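Local coordinates for protein butyrophilin subfamily 1 member A1 (Bos taurus, PDB 4HH8) that may help secrete milk-fat droplets and probably restrains the proliferation of activated T cells, the present chain being its pair of extracellular immunoglobulin-like domains, at residues R178-D181 and L185-V188; V100-D105 and G154-P159; V60-S63 and E68-G71; A75-R80 and G106-F111. The protein carries 1 engineered substitution. One frame throughout, in Å; residues are numbered along the deposited sequence.

Interaction 1. Residues R178-D181 and L185-V188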
# COMPACT_ATOMS: atom_id res chain seq x y z
N ARG A 178 9.64 -14.54 2.75
CA ARG A 178 9.28 -13.20 3.12
C ARG A 178 8.89 -13.14 4.61
O ARG A 178 8.17 -13.96 5.07
CB ARG A 178 8.11 -12.72 2.25
CG ARG A 178 8.52 -12.48 0.82
CD ARG A 178 7.35 -12.46 -0.11
NE ARG A 178 7.74 -12.31 -1.50
CZ ARG A 178 8.17 -13.30 -2.30
NH1 ARG A 178 8.27 -14.57 -1.86
NH2 ARG A 178 8.46 -13.03 -3.56
N ASN A 179 9.37 -12.13 5.31
CA ASN A 179 9.14 -11.98 6.75
C ASN A 179 8.91 -10.52 7.11
O ASN A 179 9.79 -9.68 6.86
CB ASN A 179 10.36 -12.48 7.55
CG ASN A 179 10.33 -11.98 9.01
OD1 ASN A 179 9.59 -12.51 9.86
ND2 ASN A 179 11.13 -10.92 9.30
N PRO A 180 7.73 -10.21 7.69
CA PRO A 180 7.39 -8.80 7.95
C PRO A 180 8.17 -8.24 9.12
O PRO A 180 8.37 -8.94 10.10
CB PRO A 180 5.90 -8.85 8.28
CG PRO A 180 5.64 -10.30 8.81
CD PRO A 180 6.72 -11.18 8.17
N ASP A 181 8.65 -7.00 9.03
CA ASP A 181 9.31 -6.37 10.19
C ASP A 181 8.28 -5.93 11.23
O ASP A 181 7.09 -6.31 11.13
CB ASP A 181 10.29 -5.27 9.75
CG ASP A 181 9.62 -3.99 9.30
OD1 ASP A 181 8.40 -3.81 9.42
OD2 ASP A 181 10.35 -3.09 8.82
N LEU A 185 6.55 -4.54 7.22
CA LEU A 185 7.21 -4.48 5.90
C LEU A 185 8.03 -5.75 5.65
O LEU A 185 8.76 -6.20 6.53
CB LEU A 185 8.11 -3.27 5.82
CG LEU A 185 7.48 -1.92 6.19
CD1 LEU A 185 8.50 -0.75 6.17
CD2 LEU A 185 6.29 -1.64 5.28
N PHE A 186 7.93 -6.28 4.43
CA PHE A 186 8.58 -7.53 4.09
C PHE A 186 10.05 -7.41 3.72
O PHE A 186 10.46 -6.52 2.96
CB PHE A 186 7.80 -8.27 2.99
CG PHE A 186 6.40 -8.57 3.39
CD1 PHE A 186 6.12 -9.67 4.21
CD2 PHE A 186 5.36 -7.74 3.03
CE1 PHE A 186 4.80 -9.97 4.60
CE2 PHE A 186 4.02 -8.01 3.46
CZ PHE A 186 3.75 -9.13 4.23
N THR A 187 10.83 -8.28 4.37
CA THR A 187 12.17 -8.62 3.95
C THR A 187 12.06 -9.87 3.08
O THR A 187 11.29 -10.79 3.39
CB THR A 187 13.12 -8.81 5.18
OG1 THR A 187 13.30 -7.53 5.78
CG2 THR A 187 14.48 -9.31 4.79
N VAL A 188 12.75 -9.85 1.94
CA VAL A 188 12.62 -10.92 0.97
C VAL A 188 13.97 -11.60 0.76
O VAL A 188 14.96 -10.93 0.57
CB VAL A 188 12.01 -10.41 -0.40
CG1 VAL A 188 12.91 -9.39 -1.08
CG2 VAL A 188 11.71 -11.62 -1.36
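Asp181 places its CG between the backbone N and the carbonyl carbon (chi1 75°), which turns the carboxylate back alongside Leu185, whose own CG stands anti to its carbonyl carbon (chi1 -52°). The two side chains run alongside each other and point the same way, with Asp181 OD2 3.7 Å from Leu185 CB. Leu185 N donates to Asp181 OD1 at 3.0 Å, meeting the oxygen from well above the carboxylate plane, and the backbone answers with a bond from Asp181 N to Leu185 O at 2.6 Å. Asp181 OD1 also takes a weak bond from Glu183 N, so one oxygen ties together both the connection and the start of the returning strand. Beyond this closure Asn179 and Thr187 form an antiparallel hydrogen-bonded pair, each N donating to the other's O. Pro180 falls in the neighbouring non-hydrogen-bonded pair with Phe186, where the lack of an N-H costs this pairing nothing. Its CB lies 4.0 Å from Phe186 CE1, the ring standing obliquely to the proline. On the same face of the sheet Arg178 stretches out from CG to NE beside Val188, whose CG2 sits 3.9 Å above the guanidinium plane, offset toward its rim. Arg178 NH2 is held by Pro159 O and NH1 by Glu176, which fixes the flat group over the valine methyl. Strands 175-180 and 186-194 thus make a tight beta hairpin at one margin of the four-stranded sheet of the membrane-proximal immunoglobulin domain, as expected of strands D and E in the immunoglobulin fold.

Interaction 2. Residues V100-D105 and G154-P159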
# COMPACT_ATOMS: atom_id res chain seq x y z
N VAL A 100 0.97 7.39 6.55
CA VAL A 100 0.36 6.09 6.26
C VAL A 100 1.28 4.95 6.67
O VAL A 100 2.48 5.01 6.43
CB VAL A 100 -0.06 6.00 4.78
CG1 VAL A 100 -0.16 4.54 4.32
CG2 VAL A 100 -1.36 6.74 4.59
N LYS A 101 0.73 3.94 7.34
CA LYS A 101 1.44 2.68 7.57
C LYS A 101 0.75 1.48 6.94
O LYS A 101 -0.41 1.57 6.52
CB LYS A 101 1.72 2.39 9.06
CG LYS A 101 0.77 2.94 10.11
CD LYS A 101 1.58 3.05 11.46
CE LYS A 101 0.85 3.81 12.55
NZ LYS A 101 -0.30 3.04 13.17
N ALA A 102 1.46 0.36 6.89
CA ALA A 102 0.94 -0.91 6.38
C ALA A 102 -0.41 -1.33 6.97
O ALA A 102 -1.28 -1.82 6.26
CB ALA A 102 1.98 -2.01 6.57
N SER A 103 -0.59 -1.15 8.27
CA SER A 103 -1.87 -1.46 8.93
C SER A 103 -3.07 -0.61 8.46
O SER A 103 -4.23 -1.00 8.67
CB SER A 103 -1.72 -1.29 10.45
OG SER A 103 -1.17 -0.01 10.71
N ASP A 104 -2.81 0.54 7.83
CA ASP A 104 -3.86 1.38 7.25
C ASP A 104 -4.45 0.82 5.95
O ASP A 104 -5.52 1.28 5.50
CB ASP A 104 -3.32 2.78 6.98
CG ASP A 104 -2.96 3.51 8.24
OD1 ASP A 104 -3.68 3.31 9.25
OD2 ASP A 104 -1.99 4.29 8.22
N ASP A 105 -3.77 -0.15 5.35
CA ASP A 105 -4.26 -0.81 4.13
C ASP A 105 -5.60 -1.49 4.37
O ASP A 105 -5.79 -2.15 5.39
CB ASP A 105 -3.26 -1.89 3.71
CG ASP A 105 -3.50 -2.40 2.31
OD1 ASP A 105 -2.78 -1.98 1.39
OD2 ASP A 105 -4.41 -3.22 2.12
N GLY A 154 12.15 -4.25 3.43
CA GLY A 154 11.21 -3.09 3.51
C GLY A 154 10.13 -2.92 2.43
O GLY A 154 9.73 -1.80 2.09
N TRP A 155 9.61 -4.01 1.89
CA TRP A 155 8.63 -3.91 0.82
C TRP A 155 7.26 -4.09 1.36
O TRP A 155 7.06 -4.86 2.28
CB TRP A 155 8.88 -4.96 -0.25
CG TRP A 155 10.22 -4.83 -0.83
CD1 TRP A 155 11.40 -5.24 -0.27
CD2 TRP A 155 10.55 -4.17 -2.06
NE1 TRP A 155 12.44 -4.91 -1.09
CE2 TRP A 155 11.95 -4.26 -2.20
CE3 TRP A 155 9.80 -3.58 -3.09
CZ2 TRP A 155 12.63 -3.73 -3.31
CZ3 TRP A 155 10.47 -3.07 -4.20
CH2 TRP A 155 11.87 -3.12 -4.28
N TYR A 156 6.30 -3.39 0.78
CA TYR A 156 4.93 -3.65 1.09
C TYR A 156 4.10 -3.45 -0.17
O TYR A 156 4.32 -2.49 -0.89
CB TYR A 156 4.44 -2.79 2.28
CG TYR A 156 3.13 -3.33 2.80
CD1 TYR A 156 3.10 -4.34 3.78
CD2 TYR A 156 1.93 -2.92 2.23
CE1 TYR A 156 1.90 -4.87 4.22
CE2 TYR A 156 0.72 -3.46 2.66
CZ TYR A 156 0.72 -4.43 3.64
OH TYR A 156 -0.48 -4.94 4.04
N PRO A 157 3.20 -4.39 -0.51
CA PRO A 157 2.96 -5.67 0.14
C PRO A 157 4.06 -6.66 -0.26
O PRO A 157 5.19 -6.23 -0.55
CB PRO A 157 1.54 -6.08 -0.39
CG PRO A 157 1.53 -5.46 -1.90
CD PRO A 157 2.28 -4.14 -1.66
N GLU A 158 3.76 -7.97 -0.25
CA GLU A 158 4.72 -8.97 -0.70
C GLU A 158 5.26 -8.56 -2.08
O GLU A 158 4.49 -8.38 -3.02
CB GLU A 158 4.05 -10.35 -0.77
CG GLU A 158 3.65 -10.95 0.60
CD GLU A 158 2.23 -10.53 1.09
OE1 GLU A 158 1.65 -9.51 0.66
OE2 GLU A 158 1.66 -11.25 1.92
N PRO A 159 6.58 -8.42 -2.20
CA PRO A 159 7.21 -8.05 -3.47
C PRO A 159 7.53 -9.31 -4.33
O PRO A 159 7.61 -10.43 -3.81
CB PRO A 159 8.51 -7.38 -2.99
CG PRO A 159 8.87 -8.27 -1.78
CD PRO A 159 7.57 -8.53 -1.10
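Tyr156 presents one face of its ring to Ala102 and the opposite face to the next residue in its own chain, Pro157, so the ring is clasped between a methyl group and a proline. Ala102 CB lies 3.8 Å from the ring centroid and 17° off the normal, a CH-pi contact displaced toward the CE1 side. With CG opposite the backbone N (chi1 -166°), the ring projects from the 154-159 segment to the first domain. Asp105 approaches differently: its OD1 lies near the ring plane at the edge, 4.0 Å from Tyr156 CE2, and carboxylate and ring planes are 62° apart. That oxygen is already bound by Val127 N, which holds the carboxylate in place. Replacing Tyr156 by an alanine would probably leave the methyl of Ala102 and the ring of Pro157 without the surface between them and open a gap where the domains meet. The peptide bond between Tyr156 and Pro157 is cis, which turns the chain directly after strand 146-155. A tyrosine followed by a cis-proline in this position is a familiar feature of constant-type immunoglobulin domains, here packed on the 3-10 turn between strands E and F of the V-set domain.

Interaction 3. Residues V60-S63 and E68-G71. Unlike the reference sequence in segment 60-63: Leu62 (reference Val).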
# COMPACT_ATOMS: atom_id res chain seq x y z
N VAL A 60 -12.77 6.14 12.04
CA VAL A 60 -11.50 6.70 11.59
C VAL A 60 -11.56 8.23 11.72
O VAL A 60 -10.59 8.87 12.16
CB VAL A 60 -11.23 6.28 10.11
CG1 VAL A 60 -10.02 7.02 9.52
CG2 VAL A 60 -11.02 4.80 10.04
N PHE A 61 -12.68 8.82 11.30
CA PHE A 61 -12.88 10.26 11.30
C PHE A 61 -14.38 10.55 11.42
O PHE A 61 -15.24 9.87 10.82
CB PHE A 61 -12.27 10.95 10.07
CG PHE A 61 -12.56 12.43 10.03
CD1 PHE A 61 -11.74 13.34 10.68
CD2 PHE A 61 -13.71 12.90 9.42
CE1 PHE A 61 -12.04 14.70 10.69
CE2 PHE A 61 -14.02 14.26 9.45
CZ PHE A 61 -13.19 15.16 10.08
N LEU A 62 -14.71 11.51 12.28
CA LEU A 62 -16.09 11.90 12.50
C LEU A 62 -16.23 13.42 12.63
O LEU A 62 -15.57 14.05 13.47
CB LEU A 62 -16.71 11.15 13.68
CG LEU A 62 -18.20 11.42 13.91
CD1 LEU A 62 -19.06 11.11 12.66
CD2 LEU A 62 -18.77 10.69 15.17
N SER A 63 -17.02 14.00 11.73
CA SER A 63 -17.44 15.39 11.86
C SER A 63 -18.94 15.40 12.08
O SER A 63 -19.67 14.69 11.37
CB SER A 63 -17.13 16.16 10.60
OG SER A 63 -17.34 17.53 10.81
N GLU A 68 -15.02 18.41 14.10
CA GLU A 68 -14.45 17.10 14.32
C GLU A 68 -14.80 16.60 15.73
O GLU A 68 -14.60 17.33 16.70
CB GLU A 68 -12.95 17.17 14.17
CG GLU A 68 -12.25 15.95 14.72
CD GLU A 68 -10.88 15.75 14.16
OE1 GLU A 68 -10.14 16.74 13.92
OE2 GLU A 68 -10.53 14.59 13.97
N GLN A 69 -15.33 15.38 15.84
CA GLN A 69 -15.58 14.74 17.13
C GLN A 69 -14.46 13.75 17.53
O GLN A 69 -14.58 12.55 17.29
CB GLN A 69 -16.92 14.00 17.10
CG GLN A 69 -18.12 14.85 16.68
CD GLN A 69 -18.33 16.03 17.61
OE1 GLN A 69 -18.38 15.89 18.83
NE2 GLN A 69 -18.42 17.22 17.03
N GLU A 70 -13.39 14.25 18.16
CA GLU A 70 -12.22 13.40 18.47
C GLU A 70 -12.48 12.21 19.40
O GLU A 70 -11.86 11.14 19.26
CB GLU A 70 -11.07 14.23 19.04
CG GLU A 70 -10.45 15.21 18.05
CD GLU A 70 -9.15 15.84 18.58
OE1 GLU A 70 -8.05 15.39 18.14
OE2 GLU A 70 -9.23 16.78 19.42
N GLY A 71 -13.37 12.39 20.38
CA GLY A 71 -13.67 11.34 21.32
C GLY A 71 -14.46 10.17 20.76
O GLY A 71 -14.68 9.16 21.45
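A carboxylate lying against a phenyl ring is the odd feature here: Glu68 OE2 comes within 3.6 Å of Phe61 CE1. The two side chains cross at nearly a right angle, and their planes are 53° apart. Glu68 gets there by a long reach, with CG trans to the backbone N (chi1 166°) and the chain extended beyond it, while Phe61 brings its ring over from the preceding strand. Val81 touches both side chains, and Leu83 packs on the ring as well. The backbones are tied by one bond, Gln69 N to Leu62 O at 2.7 Å, nearly straight at 167°. Glu68 CA adds a CA-H...O contact to the same carbonyl at 3.4 Å, so Leu62 O is gripped twice. Leu62, a valine in the reference sequence, brings CD2 to 4.3 Å from Gln69 CB. Ser63 and Glu68 close the short antiparallel connection of strands C' and C'' of the V-set domain as a non-hydrogen-bonded pair. An alanine in place of Glu68 would probably take the carboxylate away from Phe61 CE1 and leave a gap beside the ring and Val81. Glu68 OE2 also lies close to Glu73 OE2, an oxygen that accepts a bond from Leu62 N; two acids this near each other beside an aromatic ring are likely to raise the proton affinity of at least one carboxylate.

Interaction 4. Residues A75-R80 and G106-F111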
# COMPACT_ATOMS: atom_id res chain seq x y z
N ALA A 75 -8.47 5.67 18.69
CA ALA A 75 -7.27 6.30 19.28
C ALA A 75 -6.04 6.28 18.36
O ALA A 75 -5.23 7.21 18.39
CB ALA A 75 -6.94 5.69 20.65
N GLU A 76 -5.92 5.23 17.56
CA GLU A 76 -4.85 5.11 16.56
C GLU A 76 -5.07 5.97 15.31
O GLU A 76 -4.18 6.05 14.45
CB GLU A 76 -4.76 3.67 16.12
CG GLU A 76 -6.11 2.97 16.17
CD GLU A 76 -6.11 1.70 15.36
OE1 GLU A 76 -5.85 1.82 14.13
OE2 GLU A 76 -6.37 0.61 15.95
N TYR A 77 -6.24 6.60 15.18
CA TYR A 77 -6.40 7.59 14.13
C TYR A 77 -6.36 9.02 14.63
O TYR A 77 -5.99 9.91 13.89
CB TYR A 77 -7.62 7.28 13.26
CG TYR A 77 -7.31 6.11 12.35
CD1 TYR A 77 -6.47 6.28 11.25
CD2 TYR A 77 -7.79 4.83 12.63
CE1 TYR A 77 -6.15 5.20 10.43
CE2 TYR A 77 -7.47 3.75 11.84
CZ TYR A 77 -6.65 3.93 10.73
OH TYR A 77 -6.34 2.89 9.90
N ARG A 78 -6.69 9.22 15.89
CA ARG A 78 -6.73 10.55 16.48
C ARG A 78 -5.45 11.28 16.30
O ARG A 78 -4.40 10.73 16.56
CB ARG A 78 -6.94 10.46 17.98
CG ARG A 78 -8.32 10.77 18.44
CD ARG A 78 -8.33 10.54 19.93
NE ARG A 78 -9.56 9.88 20.35
CZ ARG A 78 -9.65 9.06 21.39
NH1 ARG A 78 -8.56 8.76 22.10
NH2 ARG A 78 -10.84 8.52 21.70
N GLY A 79 -5.54 12.54 15.87
CA GLY A 79 -4.34 13.34 15.71
C GLY A 79 -3.59 13.13 14.39
O GLY A 79 -2.63 13.84 14.13
N ARG A 80 -4.02 12.16 13.57
CA ARG A 80 -3.42 12.00 12.23
C ARG A 80 -4.47 12.07 11.10
O ARG A 80 -4.15 11.83 9.94
CB ARG A 80 -2.58 10.70 12.15
CG ARG A 80 -3.27 9.45 12.68
CD ARG A 80 -2.32 8.21 12.87
NE ARG A 80 -1.75 7.80 11.60
CZ ARG A 80 -2.04 6.69 10.93
NH1 ARG A 80 -2.85 5.74 11.42
NH2 ARG A 80 -1.45 6.52 9.76
N GLY A 106 -6.53 -1.32 3.43
CA GLY A 106 -7.82 -2.00 3.51
C GLY A 106 -9.00 -1.17 3.04
O GLY A 106 -8.85 -0.12 2.41
N GLU A 107 -10.18 -1.64 3.41
CA GLU A 107 -11.45 -1.06 2.97
C GLU A 107 -11.91 -0.04 3.99
O GLU A 107 -11.90 -0.29 5.20
CB GLU A 107 -12.50 -2.19 2.87
CG GLU A 107 -13.86 -1.73 2.35
CD GLU A 107 -14.96 -2.81 2.50
OE1 GLU A 107 -15.15 -3.59 1.52
OE2 GLU A 107 -15.60 -2.89 3.60
N TYR A 108 -12.35 1.11 3.50
CA TYR A 108 -12.94 2.12 4.37
C TYR A 108 -14.34 2.37 3.87
O TYR A 108 -14.61 2.16 2.68
CB TYR A 108 -12.14 3.43 4.29
CG TYR A 108 -10.80 3.33 4.93
CD1 TYR A 108 -10.55 3.93 6.18
CD2 TYR A 108 -9.76 2.63 4.31
CE1 TYR A 108 -9.29 3.86 6.79
CE2 TYR A 108 -8.49 2.52 4.92
CZ TYR A 108 -8.26 3.15 6.14
OH TYR A 108 -7.03 3.06 6.75
N ARG A 109 -15.21 2.83 4.75
CA ARG A 109 -16.53 3.25 4.34
C ARG A 109 -16.75 4.72 4.67
O ARG A 109 -16.40 5.17 5.76
CB ARG A 109 -17.59 2.34 4.97
CG ARG A 109 -17.52 0.88 4.50
CD ARG A 109 -18.86 0.19 4.75
NE ARG A 109 -18.92 -1.22 4.33
CZ ARG A 109 -19.44 -1.66 3.19
NH1 ARG A 109 -19.94 -0.82 2.29
NH2 ARG A 109 -19.45 -2.97 2.93
N CYS A 110 -17.32 5.46 3.74
CA CYS A 110 -17.65 6.87 3.99
C CYS A 110 -19.15 7.05 4.08
O CYS A 110 -19.87 6.77 3.12
CB CYS A 110 -17.11 7.78 2.90
SG CYS A 110 -17.67 7.29 1.23
N PHE A 111 -19.58 7.59 5.21
CA PHE A 111 -20.98 7.73 5.54
C PHE A 111 -21.32 9.22 5.69
O PHE A 111 -20.62 9.95 6.40
CB PHE A 111 -21.20 6.96 6.83
CG PHE A 111 -22.58 7.03 7.39
CD1 PHE A 111 -23.57 6.14 6.94
CD2 PHE A 111 -22.89 7.91 8.42
CE1 PHE A 111 -24.84 6.17 7.49
CE2 PHE A 111 -24.15 7.95 8.98
CZ PHE A 111 -25.14 7.08 8.52
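Tyr77 and Tyr108 reach for each other from opposite directions, and their hydroxyls come within 3.2 Å, OH to OH. Each oxygen stands obliquely to the other ring, with Tyr108 OH 4.1 Å from Tyr77 CZ, so the rings do not stack. Ile97 and Val60 pack on both tyrosines. Among the other flat groups of the 75-80 segment, the Arg80 guanidinium has Glu76 O at its edge and in plane, a weak bond of 3.3 Å from NH1, and the Arg78 guanidinium carries Ala75 CA on one face, 3.9 Å above the plane. Both tyrosines keep CG anti to the carbonyl carbon (chi1 -74° in Tyr77, -70° in Tyr108), which sends the rings inward from a surface loop on one side and from strand 106-114 on the other. Tyr108 OH is bound to Asp104 O, four residues earlier: this is the tyrosine corner of the immunoglobulin V-set fold, part of the Asp-x-Gly-x-Tyr-x-Cys sequence that leads into strand F and ends at Cys110, disulfide-bonded to Cys36. Tyr77 OH has weak bonds with Asp104 OD1 and Arg53 NH1, so both phenol oxygens converge on one residue. Arg80 NH2 forms a salt bridge to the other carboxylate oxygen of Asp104, the arginine-aspartate pair well known in variable domains. The 75-80 segment reaches it through a type II turn from Tyr77 to Arg80, closed by Arg80 N bonding to Tyr77 O at 3.0 Å, with Gly79 taking the positive phi that this turn requires at its third position.

Interaction 4 touches both interaction 2 and interaction 3, which stay about 7 Å apart at their nearest atoms; interaction 2 bridges the two domains, and interaction 1 lies in the second. Asp104 in the 100-105 segment joins interaction 2 to interaction 4, its OD2 2.8 Å from Arg80 NH2. Interactions 3 and 4, centres about 9 Å apart, meet where Glu70 O lies 2.8 Å from Arg78 NE and where Val60 packs on Tyr77 and Tyr108. Interactions 1 and 2 share a sheet through strands 146-155 and 186-194, with Phe186 N 2.7 Å from Trp155 O, so the interdomain contact at Tyr156 rests directly on the hairpin. Interaction 1 stays about 12 Å from interaction 4 and about 19 Å from interaction 3, nearest atoms.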